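Local coordinates for putative carbohydrate-active enzyme (Uncultured organism, PDB 5WH8), which probably hydrolyses O-glycosidic bonds in cellulose, this chain being the family 5 glycoside hydrolase domain of a longer, multi-modular cellulase, at residues Thr69-Gly74 / His109-Gly114; Pro127-Met132 / Tyr144-Glu149; Ile62-Ile67 / Tyr103-Trp108. One frame throughout, in Å; residues are numbered along the deposited sequence.

Contact 1 of 3, residues Thr69-Gly74 / His109-Gly114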
# COMPACT_ATOMS: atom_id res chain seq x y z
N THR A 69 11.18 -6.62 6.04
CA THR A 69 12.47 -7.14 5.62
C THR A 69 13.24 -7.63 6.85
O THR A 69 13.96 -8.63 6.79
CB THR A 69 13.29 -6.09 4.85
OG1 THR A 69 13.61 -4.99 5.72
CG2 THR A 69 12.53 -5.58 3.64
N HIS A 70 13.02 -6.94 7.97
CA HIS A 70 13.72 -7.19 9.23
C HIS A 70 12.76 -7.35 10.42
O HIS A 70 11.55 -7.40 10.23
CB HIS A 70 14.70 -6.04 9.48
CG HIS A 70 15.85 -6.05 8.53
ND1 HIS A 70 15.72 -5.73 7.19
CD2 HIS A 70 17.15 -6.36 8.71
CE1 HIS A 70 16.89 -5.84 6.59
NE2 HIS A 70 17.78 -6.22 7.49
N GLU A 71 13.33 -7.43 11.62
CA GLU A 71 12.65 -7.88 12.84
C GLU A 71 12.29 -9.35 12.72
O GLU A 71 12.48 -9.98 11.66
CB GLU A 71 11.41 -7.03 13.14
CG GLU A 71 11.75 -5.54 13.20
CD GLU A 71 10.59 -4.64 13.59
OE1 GLU A 71 9.97 -4.87 14.66
OE2 GLU A 71 10.31 -3.68 12.83
N TRP A 72 11.79 -9.93 13.82
CA TRP A 72 11.63 -11.37 13.86
C TRP A 72 10.80 -11.84 12.66
O TRP A 72 9.72 -11.33 12.41
CB TRP A 72 10.97 -11.86 15.15
CG TRP A 72 10.93 -13.37 15.11
CD1 TRP A 72 11.92 -14.23 15.51
CD2 TRP A 72 9.87 -14.18 14.57
NE1 TRP A 72 11.53 -15.54 15.25
CE2 TRP A 72 10.28 -15.53 14.68
CE3 TRP A 72 8.62 -13.90 14.00
CZ2 TRP A 72 9.49 -16.59 14.25
CZ3 TRP A 72 7.83 -14.96 13.57
CH2 TRP A 72 8.27 -16.28 13.69
N GLY A 73 11.32 -12.83 11.94
CA GLY A 73 10.58 -13.44 10.84
C GLY A 73 10.57 -12.64 9.55
O GLY A 73 9.88 -13.02 8.59
N GLY A 74 11.32 -11.55 9.52
CA GLY A 74 11.40 -10.71 8.34
C GLY A 74 11.96 -11.46 7.15
O GLY A 74 12.59 -12.50 7.33
N HIS A 109 8.85 -3.94 2.83
CA HIS A 109 8.52 -3.10 3.99
C HIS A 109 9.74 -2.81 4.84
O HIS A 109 9.89 -3.37 5.93
CB HIS A 109 7.40 -3.77 4.81
CG HIS A 109 6.69 -2.87 5.80
ND1 HIS A 109 5.62 -2.08 5.43
CD2 HIS A 109 6.82 -2.72 7.14
CE1 HIS A 109 5.14 -1.46 6.49
NE2 HIS A 109 5.85 -1.82 7.55
N VAL A 110 10.62 -1.95 4.32
CA VAL A 110 11.80 -1.46 5.06
C VAL A 110 11.34 -0.55 6.20
O VAL A 110 10.37 0.20 6.05
CB VAL A 110 12.79 -0.71 4.15
CG1 VAL A 110 13.21 -1.55 2.97
CG2 VAL A 110 12.25 0.61 3.67
N LEU A 111 12.02 -0.64 7.34
CA LEU A 111 11.70 0.19 8.48
C LEU A 111 12.87 0.27 9.49
O LEU A 111 13.55 1.29 9.56
CB LEU A 111 10.44 -0.33 9.16
CG LEU A 111 9.86 0.48 10.32
CD1 LEU A 111 9.53 1.93 9.93
CD2 LEU A 111 8.64 -0.25 10.83
N ASN A 112 13.10 -0.81 10.24
CA ASN A 112 14.03 -0.79 11.37
C ASN A 112 15.26 -1.69 11.16
O ASN A 112 15.42 -2.30 10.11
CB ASN A 112 13.32 -1.23 12.67
CG ASN A 112 12.25 -0.24 13.14
OD1 ASN A 112 12.42 0.98 13.07
ND2 ASN A 112 11.13 -0.79 13.62
N ASP A 113 16.12 -1.75 12.18
CA ASP A 113 17.31 -2.61 12.17
C ASP A 113 18.27 -2.33 11.00
O ASP A 113 18.95 -3.24 10.52
CB ASP A 113 16.90 -4.09 12.16
CG ASP A 113 16.15 -4.51 13.43
OD1 ASP A 113 16.03 -3.68 14.36
OD2 ASP A 113 15.69 -5.67 13.51
N GLY A 114 18.34 -1.07 10.56
CA GLY A 114 19.24 -0.67 9.49
C GLY A 114 18.57 -0.61 8.12
O GLY A 114 19.09 0.02 7.19
O HOH W 1 11.70 -4.17 7.90
O HOH W 2 11.77 -3.35 10.58
O HOH W 3 16.12 -8.22 11.90
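The imidazole of H70 is approached obliquely by the carbonyl O atoms of N112 and D113, while OG1 of T69 lies at its edge in the ring plane. That T69 OG1 is 2.7 Å from H70 ND1, a hydrogen bond in which either atom could be the donor, and it ties down the rotation of the ring. The D113 carboxylate stands nearly perpendicular to the imidazole, 87° between planes, as the two side chains run past each other in opposite directions, H70 CB 4.0 Å from D113 CB. A second flat pair is E71 with N112: ND2 of N112 donates to OE2 of E71 at 3.1 Å, arriving from above the carboxylate plane, with the two planes turned 45° apart. E71 reaches it because its chain runs on extended beyond CG (chi2 -176°).

Three waters bridge the two loops. One molecule links H70 N and H109 O; another takes the N112 N-H and donates to E71 OE2 at 2.7 Å, giving that oxygen a second partner; a third joins E71 N to D113 OD2.

These are the loops that follow strands 62-68 and 103-109 and lead into helices 83-100 and 122-135, so the contact joins two neighbouring loops at the C-terminal end of the barrel strands, the end that carries the active site in TIM barrels.

Contact 2 of 3, residues Pro127-Met132 / Tyr144-Glu149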
# COMPACT_ATOMS: atom_id res chain seq x y z
N PRO A 127 17.00 -9.58 -6.10
CA PRO A 127 16.38 -10.85 -6.52
C PRO A 127 14.89 -10.95 -6.22
O PRO A 127 14.15 -11.57 -7.00
CB PRO A 127 17.17 -11.91 -5.76
CG PRO A 127 18.07 -11.20 -4.83
CD PRO A 127 18.18 -9.78 -5.25
N PHE A 128 14.44 -10.33 -5.13
CA PHE A 128 13.01 -10.28 -4.82
C PHE A 128 12.24 -9.60 -5.94
O PHE A 128 11.24 -10.15 -6.42
CB PHE A 128 12.77 -9.54 -3.51
CG PHE A 128 11.31 -9.36 -3.16
CD1 PHE A 128 10.60 -10.37 -2.53
CD2 PHE A 128 10.65 -8.17 -3.45
CE1 PHE A 128 9.25 -10.20 -2.21
CE2 PHE A 128 9.29 -8.00 -3.13
CZ PHE A 128 8.61 -9.00 -2.50
N TRP A 129 12.67 -8.41 -6.33
CA TRP A 129 11.92 -7.65 -7.29
C TRP A 129 12.08 -8.22 -8.70
O TRP A 129 11.15 -8.13 -9.50
CB TRP A 129 12.32 -6.17 -7.23
CG TRP A 129 11.62 -5.48 -6.07
CD1 TRP A 129 12.19 -4.84 -5.00
CD2 TRP A 129 10.19 -5.39 -5.87
NE1 TRP A 129 11.21 -4.35 -4.17
CE2 TRP A 129 9.98 -4.68 -4.67
CE3 TRP A 129 9.08 -5.84 -6.59
CZ2 TRP A 129 8.67 -4.40 -4.19
CZ3 TRP A 129 7.81 -5.58 -6.11
CH2 TRP A 129 7.61 -4.87 -4.90
N ASP A 130 13.22 -8.85 -8.99
CA ASP A 130 13.41 -9.58 -10.26
C ASP A 130 12.36 -10.69 -10.36
O ASP A 130 11.63 -10.80 -11.36
CB ASP A 130 14.83 -10.16 -10.33
CG ASP A 130 15.28 -10.57 -11.74
OD1 ASP A 130 14.66 -10.23 -12.76
OD2 ASP A 130 16.31 -11.26 -11.83
N TYR A 131 12.27 -11.50 -9.31
CA TYR A 131 11.28 -12.56 -9.26
C TYR A 131 9.85 -12.03 -9.36
O TYR A 131 9.06 -12.50 -10.18
CB TYR A 131 11.41 -13.41 -8.00
CG TYR A 131 10.29 -14.42 -7.94
CD1 TYR A 131 10.34 -15.58 -8.70
CD2 TYR A 131 9.14 -14.17 -7.20
CE1 TYR A 131 9.30 -16.49 -8.70
CE2 TYR A 131 8.09 -15.07 -7.20
CZ TYR A 131 8.17 -16.24 -7.95
OH TYR A 131 7.15 -17.16 -7.97
N MET A 132 9.49 -11.05 -8.53
CA MET A 132 8.08 -10.65 -8.46
C MET A 132 7.59 -10.02 -9.76
O MET A 132 6.45 -10.24 -10.19
CB MET A 132 7.84 -9.69 -7.29
CG MET A 132 7.85 -10.40 -5.93
SD MET A 132 6.44 -11.55 -5.76
CE MET A 132 6.98 -12.56 -4.41
N TYR A 144 3.68 -2.16 -7.24
CA TYR A 144 4.96 -2.50 -6.60
C TYR A 144 5.45 -1.36 -5.70
O TYR A 144 5.85 -0.29 -6.19
CB TYR A 144 6.01 -2.83 -7.70
CG TYR A 144 5.64 -3.98 -8.65
CD1 TYR A 144 5.03 -5.16 -8.19
CD2 TYR A 144 5.94 -3.90 -10.02
CE1 TYR A 144 4.74 -6.20 -9.05
CE2 TYR A 144 5.64 -4.92 -10.88
CZ TYR A 144 5.04 -6.07 -10.40
OH TYR A 144 4.77 -7.11 -11.26
N GLU A 145 5.41 -1.56 -4.38
CA GLU A 145 5.88 -0.56 -3.41
C GLU A 145 7.29 -0.97 -2.97
O GLU A 145 7.45 -1.88 -2.14
CB GLU A 145 4.90 -0.47 -2.22
CG GLU A 145 5.29 0.56 -1.16
CD GLU A 145 4.26 0.76 -0.06
OE1 GLU A 145 3.27 -0.00 -0.02
OE2 GLU A 145 4.47 1.65 0.79
N ILE A 146 8.31 -0.32 -3.53
CA ILE A 146 9.68 -0.84 -3.51
C ILE A 146 10.45 -0.58 -2.18
O ILE A 146 11.48 -1.23 -1.95
CB ILE A 146 10.49 -0.32 -4.75
CG1 ILE A 146 10.47 1.22 -4.84
CG2 ILE A 146 9.96 -0.95 -6.04
CD1 ILE A 146 11.52 1.81 -5.82
N CYS A 147 9.98 0.36 -1.35
CA CYS A 147 10.58 0.63 -0.02
C CYS A 147 9.67 1.45 0.90
O CYS A 147 9.68 2.68 0.88
CB CYS A 147 11.95 1.35 -0.15
SG CYS A 147 11.97 2.82 -1.21
N ASN A 148 8.91 0.75 1.74
CA ASN A 148 7.93 1.35 2.67
C ASN A 148 8.26 2.75 3.26
O ASN A 148 7.62 3.76 2.89
CB ASN A 148 7.72 0.35 3.81
CG ASN A 148 6.89 0.89 4.96
OD1 ASN A 148 5.79 1.40 4.76
ND2 ASN A 148 7.41 0.76 6.18
N GLU A 149 9.19 2.79 4.20
CA GLU A 149 9.54 4.02 4.95
C GLU A 149 11.05 4.19 5.12
O GLU A 149 11.61 3.80 6.15
CB GLU A 149 8.88 4.04 6.34
CG GLU A 149 7.39 4.35 6.27
CD GLU A 149 6.71 4.39 7.62
OE1 GLU A 149 7.38 4.17 8.66
OE2 GLU A 149 5.49 4.64 7.68
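This is buried helix-on-strand packing in the outer layer of the barrel, where W129 of helix 122-135 drops its indole onto the end of strand 142-145 and the turn that follows. Both faces of the indole are covered. CG2 of I146 sits over one, a CH-pi contact 4.2 Å from the centroid of the five-membered ring, and CE2 of F128, from the same helix, lies over the centre of the opposite face. At the edge, near the ring plane, the carbonyl O of E145 comes within 3.5 Å of W129 CZ2. Y144 approaches the six-membered ring obliquely, planes at 64°, with its CD1 3.5 Å from W129 CZ3; the two side chains run past each other in opposite directions, and the Y144 OH is hydrogen-bonded to D175 OD2. W129 CG lies anti to its carbonyl carbon (chi1 -80°), which carries the indole from the helix across to the strand. W129 NE1 is buried here without a polar partner in the model, so shape rather than hydrogen bonding holds the indole. V167 and I171 of helix 157-172 close in beside W129, Y144 and I146. The arrangement is the right-handed beta-alpha-beta unit of a TIM barrel, its helix packed against the strand it leads into.

Contact 3 of 3, residues Ile62-Ile67 / Tyr103-Trp108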
# COMPACT_ATOMS: atom_id res chain seq x y z
N ILE A 62 -8.56 -2.43 -2.49
CA ILE A 62 -7.13 -2.71 -2.55
C ILE A 62 -6.67 -3.30 -1.19
O ILE A 62 -7.19 -2.91 -0.12
CB ILE A 62 -6.35 -1.42 -2.90
CG1 ILE A 62 -4.84 -1.69 -3.06
CG2 ILE A 62 -6.62 -0.31 -1.90
CD1 ILE A 62 -4.17 -0.55 -3.83
N PHE A 63 -5.73 -4.25 -1.23
CA PHE A 63 -5.10 -4.81 -0.04
C PHE A 63 -3.60 -4.71 -0.18
O PHE A 63 -3.06 -4.95 -1.25
CB PHE A 63 -5.51 -6.29 0.18
CG PHE A 63 -5.18 -6.80 1.56
CD1 PHE A 63 -5.88 -6.38 2.67
CD2 PHE A 63 -4.12 -7.67 1.75
CE1 PHE A 63 -5.54 -6.80 3.94
CE2 PHE A 63 -3.79 -8.11 3.02
CZ PHE A 63 -4.50 -7.69 4.11
N ARG A 64 -2.92 -4.38 0.90
CA ARG A 64 -1.46 -4.22 0.90
C ARG A 64 -0.79 -5.31 1.73
O ARG A 64 -1.15 -5.54 2.88
CB ARG A 64 -1.11 -2.82 1.43
CG ARG A 64 0.37 -2.54 1.65
CD ARG A 64 0.46 -1.14 2.17
NE ARG A 64 1.77 -0.51 2.32
CZ ARG A 64 2.34 -0.16 3.47
NH1 ARG A 64 1.83 -0.50 4.65
NH2 ARG A 64 3.46 0.53 3.45
N LEU A 65 0.19 -5.97 1.11
CA LEU A 65 0.98 -7.02 1.72
C LEU A 65 2.27 -6.40 2.25
O LEU A 65 3.20 -6.14 1.50
CB LEU A 65 1.27 -8.14 0.69
CG LEU A 65 0.06 -8.78 0.02
CD1 LEU A 65 0.55 -9.71 -1.06
CD2 LEU A 65 -0.81 -9.52 0.99
N ALA A 66 2.29 -6.17 3.56
CA ALA A 66 3.46 -5.59 4.21
C ALA A 66 4.47 -6.68 4.52
O ALA A 66 4.33 -7.42 5.50
CB ALA A 66 3.05 -4.87 5.50
N ILE A 67 5.49 -6.77 3.67
CA ILE A 67 6.51 -7.80 3.74
C ILE A 67 7.72 -7.23 4.49
O ILE A 67 8.59 -6.60 3.90
CB ILE A 67 6.89 -8.28 2.33
CG1 ILE A 67 5.65 -8.85 1.63
CG2 ILE A 67 7.99 -9.34 2.37
CD1 ILE A 67 5.65 -8.57 0.17
N TYR A 103 -7.23 -4.76 -6.16
CA TYR A 103 -5.83 -4.40 -6.39
C TYR A 103 -4.98 -4.90 -5.21
O TYR A 103 -5.46 -5.08 -4.08
CB TYR A 103 -5.70 -2.87 -6.63
CG TYR A 103 -6.39 -2.48 -7.92
CD1 TYR A 103 -5.75 -2.61 -9.14
CD2 TYR A 103 -7.73 -2.08 -7.92
CE1 TYR A 103 -6.39 -2.33 -10.32
CE2 TYR A 103 -8.38 -1.78 -9.10
CZ TYR A 103 -7.70 -1.91 -10.29
OH TYR A 103 -8.38 -1.64 -11.45
N CYS A 104 -3.70 -5.16 -5.49
CA CYS A 104 -2.80 -5.74 -4.50
C CYS A 104 -1.47 -5.01 -4.53
O CYS A 104 -0.79 -5.02 -5.56
CB CYS A 104 -2.59 -7.23 -4.77
SG CYS A 104 -1.55 -8.08 -3.58
N ILE A 105 -1.09 -4.42 -3.40
CA ILE A 105 0.24 -3.81 -3.27
C ILE A 105 1.19 -4.82 -2.65
O ILE A 105 0.92 -5.32 -1.54
CB ILE A 105 0.23 -2.55 -2.39
CG1 ILE A 105 -0.70 -1.48 -2.96
CG2 ILE A 105 1.63 -1.98 -2.29
CD1 ILE A 105 -0.90 -0.28 -2.05
N ILE A 106 2.28 -5.10 -3.37
CA ILE A 106 3.41 -5.86 -2.86
C ILE A 106 4.36 -4.85 -2.26
O ILE A 106 4.98 -4.06 -3.00
CB ILE A 106 4.08 -6.68 -3.99
CG1 ILE A 106 3.07 -7.66 -4.61
CG2 ILE A 106 5.31 -7.43 -3.45
CD1 ILE A 106 3.61 -8.48 -5.79
N ASP A 107 4.45 -4.84 -0.93
CA ASP A 107 5.23 -3.81 -0.21
C ASP A 107 6.50 -4.40 0.42
O ASP A 107 6.43 -5.22 1.35
CB ASP A 107 4.30 -3.15 0.82
CG ASP A 107 5.02 -2.49 1.98
OD1 ASP A 107 6.14 -1.94 1.83
OD2 ASP A 107 4.42 -2.52 3.09
N TRP A 108 7.65 -4.01 -0.12
CA TRP A 108 8.96 -4.35 0.46
C TRP A 108 9.16 -3.42 1.65
O TRP A 108 9.55 -2.24 1.52
CB TRP A 108 10.05 -4.19 -0.60
CG TRP A 108 11.46 -4.56 -0.19
CD1 TRP A 108 12.51 -3.70 0.02
CD2 TRP A 108 11.98 -5.89 0.01
NE1 TRP A 108 13.65 -4.41 0.33
CE2 TRP A 108 13.35 -5.75 0.34
CE3 TRP A 108 11.42 -7.17 -0.05
CZ2 TRP A 108 14.16 -6.84 0.62
CZ3 TRP A 108 12.23 -8.26 0.21
CH2 TRP A 108 13.58 -8.09 0.56
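Side chains of I62 and I105 cross on the face they share with R64 and D107: CD1 of I62 sits 3.7 Å from CG1 of I105, while CG1 of I62 rests against Y103 CB. With CG1 of I62 anti to the backbone N (chi1 -176°), its tip reaches over to the next strand. Farther along, the R64 stem is laid across I105, its CG 4.0 Å from I105 CB, and stays extended to NE. The guanidinium then lies almost parallel to the D107 carboxylate, 14° between planes, with OD2 over the centre of its face. R64 NH2 is 3.2 Å from D107 OD2, a salt bridge of charges alone, since no N-H points at the oxygen. The small A66 CB abuts the same OD2 at 3.6 Å. The guanidinium N-H groups instead serve E145, E237, N148 and S35, and D107 OD2 is hydrogen-bonded to H109 ND1.

On the other face, CD1 of L65 fits against SG of C104 at 3.7 Å. I67 presses its CB on D107 O at 3.2 Å and lies beside I106, both pointing the same way, CD1 of I67 3.8 Å from I106 CG2. Five backbone hydrogen bonds stitch the parallel pair.

Strands 32-36 and 142-145 flank the pair in the eight-stranded barrel. Helix 83-100, which connects them, packs M93 on L65, I90 on I67 and C97 on C104, while F128 and W129 of helix 122-135 cover I106.

Contact 3 lies deepest, in the barrel wall, contact 2 is buried between wall and outer helix, and contact 1 is partly exposed among the loops at the C-terminal ends of the strands. Contacts 1 and 3 follow the same two strands, the loops of one continuing the strands of the other, and H109 N probably hydrogen-bonds to I67 O where they meet. Contact 2 adds the next strand and the loop after it; E145 of the strand and N148 of the loop bind R64 of contact 3, while N148 ND2 also reaches V110 O of contact 1. The chemistry changes accordingly: backbone hydrogen bonds plus an ionic network inside the barrel, aromatic and aliphatic packing beneath the helix, and carboxylates, amide and bridging waters at the loops.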